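Local coordinates for protein adhesin (Streptococcus sanguinis SK1 = NCTC 7863, PDB 6VT2) that binds sialylated glycans through tandem Siglec-like modules, and so probably lets the bacterium adhere to sialoglycan-bearing host surfaces, at residues Thr137-Gln149 and Ala194-Val206. Numbering follows the deposited sequence. Where two conformers were deposited one is given.
Sequences TLTYVQNANSLTQ and AAQTVDTDRVAPV. With CA (calcium ion), chain J.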
ATOM      1  N   THR A 137       7.767  -5.423   8.641  1.00 22.23           N
ATOM      2  CA  THR A 137       7.172  -4.314   9.364  1.00 25.71           C
ATOM      3  C   THR A 137       6.843  -4.835  10.757  1.00 19.02           C
ATOM      4  O   THR A 137       6.340  -5.954  10.888  1.00 22.55           O
ATOM      5  CB  THR A 137       5.907  -3.814   8.667  1.00 23.45           C
ATOM      6  OG1 THR A 137       4.936  -4.860   8.544  1.00 34.35           O
ATOM      7  CG2 THR A 137       6.219  -3.300   7.249  1.00 28.86           C
ATOM      8  N   LEU A 138       7.014  -3.983  11.758  1.00 22.30           N
ATOM      9  CA  LEU A 138       6.716  -4.297  13.166  1.00 27.30           C
ATOM     10  C   LEU A 138       5.226  -4.603  13.325  1.00 27.08           C
ATOM     11  O   LEU A 138       4.397  -3.951  12.719  1.00 22.88           O
ATOM     12  CB  LEU A 138       7.096  -3.132  14.067  1.00 26.15           C
ATOM     13  CG  LEU A 138       8.531  -3.170  14.553  1.00 36.39           C
ATOM     14  CD1 LEU A 138       8.907  -1.950  15.366  1.00 39.02           C
ATOM     15  CD2 LEU A 138       8.761  -4.435  15.374  1.00 32.49           C
ATOM     16  N   THR A 139       4.906  -5.635  14.060  1.00 20.78           N
ATOM     17  CA  THR A 139       3.522  -5.921  14.392  1.00 17.89           C
ATOM     18  C   THR A 139       3.301  -5.411  15.802  1.00 18.08           C
ATOM     19  O   THR A 139       4.063  -5.753  16.703  1.00 18.45           O
ATOM     20  CB  THR A 139       3.206  -7.396  14.281  1.00 19.23           C
ATOM     21  OG1 THR A 139       3.323  -7.794  12.905  1.00 23.63           O
ATOM     22  CG2 THR A 139       1.841  -7.652  14.742  1.00 20.69           C
ATOM     23  N   TYR A 140       2.304  -4.547  15.992  1.00 17.69           N
ATOM     24  CA  TYR A 140       1.993  -4.053  17.327  1.00 15.59           C
ATOM     25  C   TYR A 140       0.959  -4.947  17.975  1.00 19.55           C
ATOM     26  O   TYR A 140      -0.087  -5.217  17.388  1.00 20.40           O
ATOM     27  CB  TYR A 140       1.483  -2.613  17.253  1.00 20.17           C
ATOM     28  CG  TYR A 140       2.580  -1.638  17.005  1.00 17.84           C
ATOM     29  CD1 TYR A 140       3.339  -1.168  18.056  1.00 18.29           C
ATOM     30  CD2 TYR A 140       2.932  -1.243  15.727  1.00 23.67           C
ATOM     31  CE1 TYR A 140       4.364  -0.296  17.871  1.00 27.35           C
ATOM     32  CE2 TYR A 140       3.972  -0.365  15.532  1.00 27.47           C
ATOM     33  CZ  TYR A 140       4.681   0.108  16.618  1.00 26.03           C
ATOM     34  OH  TYR A 140       5.729   0.983  16.427  1.00 41.71           O
ATOM     35  N   VAL A 141       1.261  -5.435  19.185  1.00 15.34           N
ATOM     36  CA  VAL A 141       0.426  -6.423  19.829  1.00 16.89           C
ATOM     37  C   VAL A 141       0.087  -5.984  21.245  1.00 14.91           C
ATOM     38  O   VAL A 141       0.740  -5.119  21.840  1.00 16.45           O
ATOM     39  CB  VAL A 141       1.120  -7.811  19.846  1.00 16.13           C
ATOM     40  CG1 VAL A 141       1.471  -8.235  18.415  1.00 18.98           C
ATOM     41  CG2 VAL A 141       2.351  -7.802  20.678  1.00 15.96           C
ATOM     42  N   GLN A 142      -0.907  -6.678  21.829  1.00 16.15           N
ATOM     43  CA  GLN A 142      -1.318  -6.258  23.247  1.00 16.46           C
ATOM     44  C   GLN A 142      -0.264  -6.746  24.212  1.00 16.04           C
ATOM     45  O   GLN A 142       0.006  -6.014  25.103  1.00 20.22           O
ATOM     46  CB  GLN A 142      -2.655  -6.954  23.433  1.00 21.25           C
ATOM     47  CG  GLN A 142      -3.371  -6.477  24.666  1.00 25.79           C
ATOM     48  CD  GLN A 142      -4.404  -7.493  25.023  1.00 38.11           C
ATOM     49  OE1 GLN A 142      -4.178  -8.342  25.866  1.00 45.65           O
ATOM     50  NE2 GLN A 142      -5.536  -7.433  24.357  1.00 45.75           N
ATOM     51  N   ASN A 143       0.291  -7.943  23.992  1.00 17.40           N
ATOM     52  CA  ASN A 143       1.271  -8.476  24.932  1.00 14.68           C
ATOM     53  C   ASN A 143       2.372  -9.143  24.142  1.00 15.52           C
ATOM     54  O   ASN A 143       2.130 -10.223  23.595  1.00 14.78           O
ATOM     55  CB  ASN A 143       0.639  -9.511  25.816  1.00 14.12           C
ATOM     56  CG  ASN A 143       1.567  -9.990  26.945  1.00 13.41           C
ATOM     57  OD1 ASN A 143       2.724  -9.700  26.947  1.00 19.18           O
ATOM     58  ND2 ASN A 143       1.017 -10.722  27.884  1.00 23.80           N
ATOM     59  N   ALA A 144       3.522  -8.498  24.083  1.00 15.88           N
ATOM     60  CA  ALA A 144       4.647  -8.951  23.291  1.00 16.68           C
ATOM     61  C   ALA A 144       5.323 -10.132  23.937  1.00 19.53           C
ATOM     62  O   ALA A 144       6.222 -10.706  23.318  1.00 20.79           O
ATOM     63  CB  ALA A 144       5.668  -7.844  23.056  1.00 14.82           C
ATOM     64  N   ASN A 145       4.933 -10.489  25.155  0.50 17.48           N
ATOM     65  CA  ASN A 145       5.422 -11.683  25.843  0.50 19.97           C
ATOM     66  C   ASN A 145       4.460 -12.843  25.709  0.50 19.77           C
ATOM     67  O   ASN A 145       4.760 -13.944  26.181  0.50 21.33           O
ATOM     68  CB  ASN A 145       5.650 -11.370  27.342  0.50 21.61           C
ATOM     69  CG  ASN A 145       6.066 -12.573  28.156  0.50 21.90           C
ATOM     70  OD1 ASN A 145       5.305 -13.084  29.005  0.50 23.22           O
ATOM     71  ND2 ASN A 145       7.287 -13.025  27.923  0.50 22.23           N
ATOM     72  N   SER A 146       3.293 -12.641  25.085  1.00 17.89           N
ATOM     73  CA  SER A 146       2.328 -13.742  24.940  1.00 19.57           C
ATOM     74  C   SER A 146       1.468 -13.431  23.719  1.00 19.56           C
ATOM     75  O   SER A 146       0.351 -12.892  23.815  1.00 23.51           O
ATOM     76  CB  SER A 146       1.457 -13.930  26.187  1.00 22.75           C
ATOM     77  OG  SER A 146       0.510 -14.931  25.911  1.00 31.36           O
ATOM     78  N   LEU A 147       2.014 -13.744  22.554  1.00 19.65           N
ATOM     79  CA  LEU A 147       1.331 -13.453  21.296  1.00 18.09           C
ATOM     80  C   LEU A 147       0.114 -14.347  21.139  1.00 22.03           C
ATOM     81  O   LEU A 147       0.166 -15.481  21.508  1.00 26.09           O
ATOM     82  CB  LEU A 147       2.270 -13.681  20.115  1.00 19.76           C
ATOM     83  CG  LEU A 147       3.069 -12.481  19.671  1.00 25.10           C
ATOM     84  CD1 LEU A 147       3.971 -11.954  20.752  1.00 23.31           C
ATOM     85  CD2 LEU A 147       3.835 -12.812  18.409  1.00 17.45           C
ATOM     86  N   THR A 148      -0.949 -13.815  20.581  1.00 23.03           N
ATOM     87  CA  THR A 148      -2.102 -14.627  20.204  1.00 30.17           C
ATOM     88  C   THR A 148      -1.797 -15.290  18.862  1.00 28.55           C
ATOM     89  O   THR A 148      -0.871 -14.900  18.178  1.00 24.37           O
ATOM     90  CB  THR A 148      -3.335 -13.744  20.141  1.00 26.26           C
ATOM     91  OG1 THR A 148      -3.219 -12.876  19.026  1.00 23.57           O
ATOM     92  CG2 THR A 148      -3.501 -12.934  21.403  1.00 27.00           C
ATOM     93  N   GLN A 149      -2.543 -16.317  18.537  1.00 27.57           N
ATOM     94  CA  GLN A 149      -2.410 -16.953  17.229  1.00 29.35           C
ATOM     95  C   GLN A 149      -2.587 -15.882  16.159  1.00 21.89           C
ATOM     96  O   GLN A 149      -1.860 -15.918  15.194  1.00 29.45           O
ATOM     97  CB  GLN A 149      -3.444 -18.051  17.065  1.00 31.88           C
ATOM     98  CG  GLN A 149      -3.225 -18.818  15.792  1.00 35.22           C
ATOM     99  CD  GLN A 149      -1.822 -19.366  15.719  1.00 37.84           C
ATOM    100  OE1 GLN A 149      -1.126 -19.183  14.741  1.00 40.16           O
ATOM    101  NE2 GLN A 149      -1.458 -20.110  16.735  1.00 39.49           N
ATOM    102  N   ALA A 194      12.620 -11.167  18.229  1.00 15.72           N
ATOM    103  CA  ALA A 194      11.368 -10.525  18.640  1.00 20.50           C
ATOM    104  C   ALA A 194      11.441  -9.012  18.573  1.00 20.80           C
ATOM    105  O   ALA A 194      10.467  -8.361  18.200  1.00 16.72           O
ATOM    106  CB  ALA A 194      11.007 -10.957  20.049  1.00 19.11           C
ATOM    107  N   ALA A 195      12.593  -8.434  18.885  1.00 20.77           N
ATOM    108  CA  ALA A 195      12.727  -6.980  18.803  1.00 18.33           C
ATOM    109  C   ALA A 195      12.474  -6.473  17.397  1.00 29.81           C
ATOM    110  O   ALA A 195      12.050  -5.320  17.205  1.00 23.17           O
ATOM    111  CB  ALA A 195      14.124  -6.568  19.286  1.00 28.23           C
ATOM    112  N   GLN A 196      12.710  -7.306  16.387  1.00 19.77           N
ATOM    113  CA  GLN A 196      12.473  -6.879  15.021  1.00 18.48           C
ATOM    114  C   GLN A 196      11.125  -7.326  14.477  1.00 17.14           C
ATOM    115  O   GLN A 196      10.846  -7.108  13.301  1.00 22.64           O
ATOM    116  CB  GLN A 196      13.592  -7.409  14.110  1.00 21.58           C
ATOM    117  CG  GLN A 196      14.857  -6.620  14.172  1.00 32.86           C
ATOM    118  CD  GLN A 196      15.509  -6.649  15.515  1.00 35.69           C
ATOM    119  OE1 GLN A 196      15.940  -7.708  15.998  1.00 33.73           O
ATOM    120  NE2 GLN A 196      15.585  -5.482  16.152  1.00 37.76           N
ATOM    121  N   THR A 197      10.271  -7.960  15.283  1.00 16.60           N
ATOM    122  CA  THR A 197       8.996  -8.398  14.769  1.00 18.93           C
ATOM    123  C   THR A 197       7.808  -7.789  15.487  1.00 17.90           C
ATOM    124  O   THR A 197       6.778  -7.597  14.849  1.00 18.72           O
ATOM    125  CB  THR A 197       8.873  -9.920  14.833  1.00 16.55           C
ATOM    126  OG1 THR A 197       8.907 -10.335  16.188  1.00 15.46           O
ATOM    127  CG2 THR A 197      10.071 -10.558  14.099  1.00 19.26           C
ATOM    128  N   VAL A 198       7.891  -7.586  16.798  1.00 15.67           N
ATOM    129  CA  VAL A 198       6.728  -7.137  17.547  1.00 15.47           C
ATOM    130  C   VAL A 198       7.099  -6.086  18.585  1.00 18.52           C
ATOM    131  O   VAL A 198       8.219  -6.032  19.098  1.00 18.09           O
ATOM    132  CB  VAL A 198       6.020  -8.290  18.268  1.00 13.72           C
ATOM    133  CG1 VAL A 198       5.555  -9.314  17.309  1.00 18.24           C
ATOM    134  CG2 VAL A 198       6.992  -8.891  19.299  1.00 17.86           C
ATOM    135  N   ASP A 199       6.136  -5.280  18.992  1.00 16.54           N
ATOM    136  CA  ASP A 199       6.286  -4.356  20.143  1.00 21.23           C
ATOM    137  C   ASP A 199       4.877  -4.233  20.723  1.00 16.71           C
ATOM    138  O   ASP A 199       3.888  -4.562  20.093  1.00 15.50           O
ATOM    139  CB  ASP A 199       6.959  -2.989  19.854  1.00 28.26           C
ATOM    140  CG  ASP A 199       7.549  -2.265  21.082  1.00 31.10           C
ATOM    141  OD1 ASP A 199       7.495  -2.888  22.209  1.00 37.69           O
ATOM    142  OD2 ASP A 199       7.795  -1.132  21.017  1.00 42.05           O
ATOM    143  N   THR A 200       4.846  -3.766  21.943  1.00 16.95           N
ATOM    144  CA  THR A 200       3.593  -3.520  22.625  1.00 21.03           C
ATOM    145  C   THR A 200       2.902  -2.338  21.994  1.00 14.09           C
ATOM    146  O   THR A 200       3.541  -1.306  21.769  1.00 17.42           O
ATOM    147  CB  THR A 200       3.837  -3.203  24.082  1.00 21.87           C
ATOM    148  OG1 THR A 200       4.802  -4.124  24.591  1.00 18.39           O
ATOM    149  CG2 THR A 200       2.535  -3.354  24.867  1.00 20.81           C
ATOM    150  N   ASP A 201       1.607  -2.491  21.717  1.00 16.87           N
ATOM    151  CA  ASP A 201       0.796  -1.345  21.310  1.00 15.20           C
ATOM    152  C   ASP A 201       0.426  -0.606  22.572  1.00 12.39           C
ATOM    153  O   ASP A 201      -0.313  -1.141  23.400  1.00 14.33           O
ATOM    154  CB  ASP A 201      -0.451  -1.748  20.546  1.00 14.08           C
ATOM    155  CG  ASP A 201      -1.100  -0.580  19.792  1.00 12.79           C
ATOM    156  OD1 ASP A 201      -0.898   0.581  20.184  1.00 12.05           O
ATOM    157  OD2 ASP A 201      -1.756  -0.909  18.782  1.00 14.24           O
ATOM    158  N   ARG A 202       0.919   0.609  22.687  1.00 12.95           N
ATOM    159  CA  ARG A 202       0.661   1.482  23.816  1.00 13.59           C
ATOM    160  C   ARG A 202       0.011   2.794  23.428  1.00 17.68           C
ATOM    161  O   ARG A 202      -0.062   3.717  24.254  1.00 17.73           O
ATOM    162  CB  ARG A 202       1.968   1.797  24.555  1.00 19.80           C
ATOM    163  CG  ARG A 202       2.704   0.587  25.008  1.00 21.89           C
ATOM    164  CD  ARG A 202       4.032   1.012  25.697  1.00 26.78           C
ATOM    165  NE  ARG A 202       4.967   1.615  24.751  1.00 20.00           N
ATOM    166  CZ  ARG A 202       5.398   2.877  24.790  1.00 34.49           C
ATOM    167  NH1 ARG A 202       4.967   3.727  25.721  1.00 36.07           N
ATOM    168  NH2 ARG A 202       6.247   3.300  23.872  1.00 33.56           N
ATOM    169  N   VAL A 203      -0.447   2.919  22.201  1.00 14.18           N
ATOM    170  CA  VAL A 203      -1.001   4.172  21.704  1.00 14.24           C
ATOM    171  C   VAL A 203      -2.385   3.889  21.161  1.00 13.45           C
ATOM    172  O   VAL A 203      -2.539   3.049  20.272  1.00 14.03           O
ATOM    173  CB  VAL A 203      -0.103   4.772  20.619  1.00 16.59           C
ATOM    174  CG1 VAL A 203      -0.645   6.175  20.278  1.00 16.67           C
ATOM    175  CG2 VAL A 203       1.325   4.871  21.134  1.00 19.10           C
ATOM    176  N   ALA A 204      -3.382   4.588  21.688  1.00 14.60           N
ATOM    177  CA  ALA A 204      -4.721   4.474  21.161  1.00 17.27           C
ATOM    178  C   ALA A 204      -4.849   5.147  19.800  1.00 13.23           C
ATOM    179  O   ALA A 204      -4.025   5.968  19.403  1.00 12.57           O
ATOM    180  CB  ALA A 204      -5.732   5.107  22.107  1.00 13.91           C
ATOM    181  N   PRO A 205      -5.880   4.785  19.037  1.00 12.20           N
ATOM    182  CA  PRO A 205      -6.106   5.457  17.755  1.00 10.71           C
ATOM    183  C   PRO A 205      -6.292   6.958  17.925  1.00 10.42           C
ATOM    184  O   PRO A 205      -6.688   7.443  18.985  1.00 14.14           O
ATOM    185  CB  PRO A 205      -7.395   4.823  17.249  1.00 13.66           C
ATOM    186  CG  PRO A 205      -7.462   3.454  17.898  1.00 12.14           C
ATOM    187  CD  PRO A 205      -6.817   3.671  19.238  1.00 13.84           C
ATOM    188  N   VAL A 206      -6.049   7.656  16.823  1.00 10.62           N
ATOM    189  CA  VAL A 206      -6.088   9.095  16.743  1.00 10.02           C
ATOM    190  C   VAL A 206      -7.244   9.482  15.823  1.00 10.70           C
ATOM    191  O   VAL A 206      -7.369   8.948  14.707  1.00 10.92           O
ATOM    192  CB  VAL A 206      -4.781   9.675  16.200  1.00 12.54           C
ATOM    193  CG1 VAL A 206      -4.939  11.179  15.981  1.00 16.55           C
ATOM    194  CG2 VAL A 206      -3.650   9.380  17.128  1.00 17.73           C
TER
HETATM  195 CA    CA J 704      -2.503   1.494  18.639  1.00 12.17          CA
HETATM  196  O   HOH W   1       5.875  -8.274  12.292  1.00 21.85           O
HETATM  197  O   HOH W   2      -2.642  -3.107  17.783  1.00 25.86           O
HETATM  198  O   HOH W   3       4.050  -6.348  25.929  1.00 17.62           O
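Thr139 and Val141 donate and accept in turn along the edge of strand 198-200, which runs parallel to 139-141. Thr139 N gives a nearly straight bond to Thr197 O (2.8 Å), and Thr139 O takes Asp199 N. Val141 N then reaches Asp199 O, while Val141 O receives Asp201 N at 2.8 Å, carrying the pairing beyond the second strand into the calcium loop. Every N and O that these two residues turn inward is thus satisfied by backbone.

Where the pairing begins, one water donates to Thr137 O and to Thr197 O and accepts from Thr139 OG1 (2.7 Å). Threonine suits this place: its hydroxyl lies beside its own backbone N (chi1 -66°), within reach of that water, while its side chain also meets Val155 of helix 149-162. Val198 projects on the same face as Thr139 and packs on the same helix. Beta-branched and wholly apolar, it offers a methyl to each of two neighbours, CG1 to Leu147 CD2 and CG2 to Ala144 CB at 4.1 Å, and brings no polar group into this buried place. On the other face, the flat Tyr140 ring can set a C-H edge, CD1 foremost, against a carbonyl oxygen, Thr200 O at 3.7 Å. A second water joins Ala144 N to Thr200 OG1, serving an amide in the turn.

Asp201 suits the exit because its carboxylate, anti to the backbone N (chi1 -164°), grips calcium with both oxygens. OD1 also accepts Val203 N in an Asx turn, consistent with the placing of Val203 O on the metal, at 2.2 Å. Asp230, Asn231 and Asp305 complete the site from the following SigLec-like domain. One residue therefore gives its amide to the Rib-type sheet and its carboxylate to the calcium, a coupling that probably restrains the orientation of the two domains.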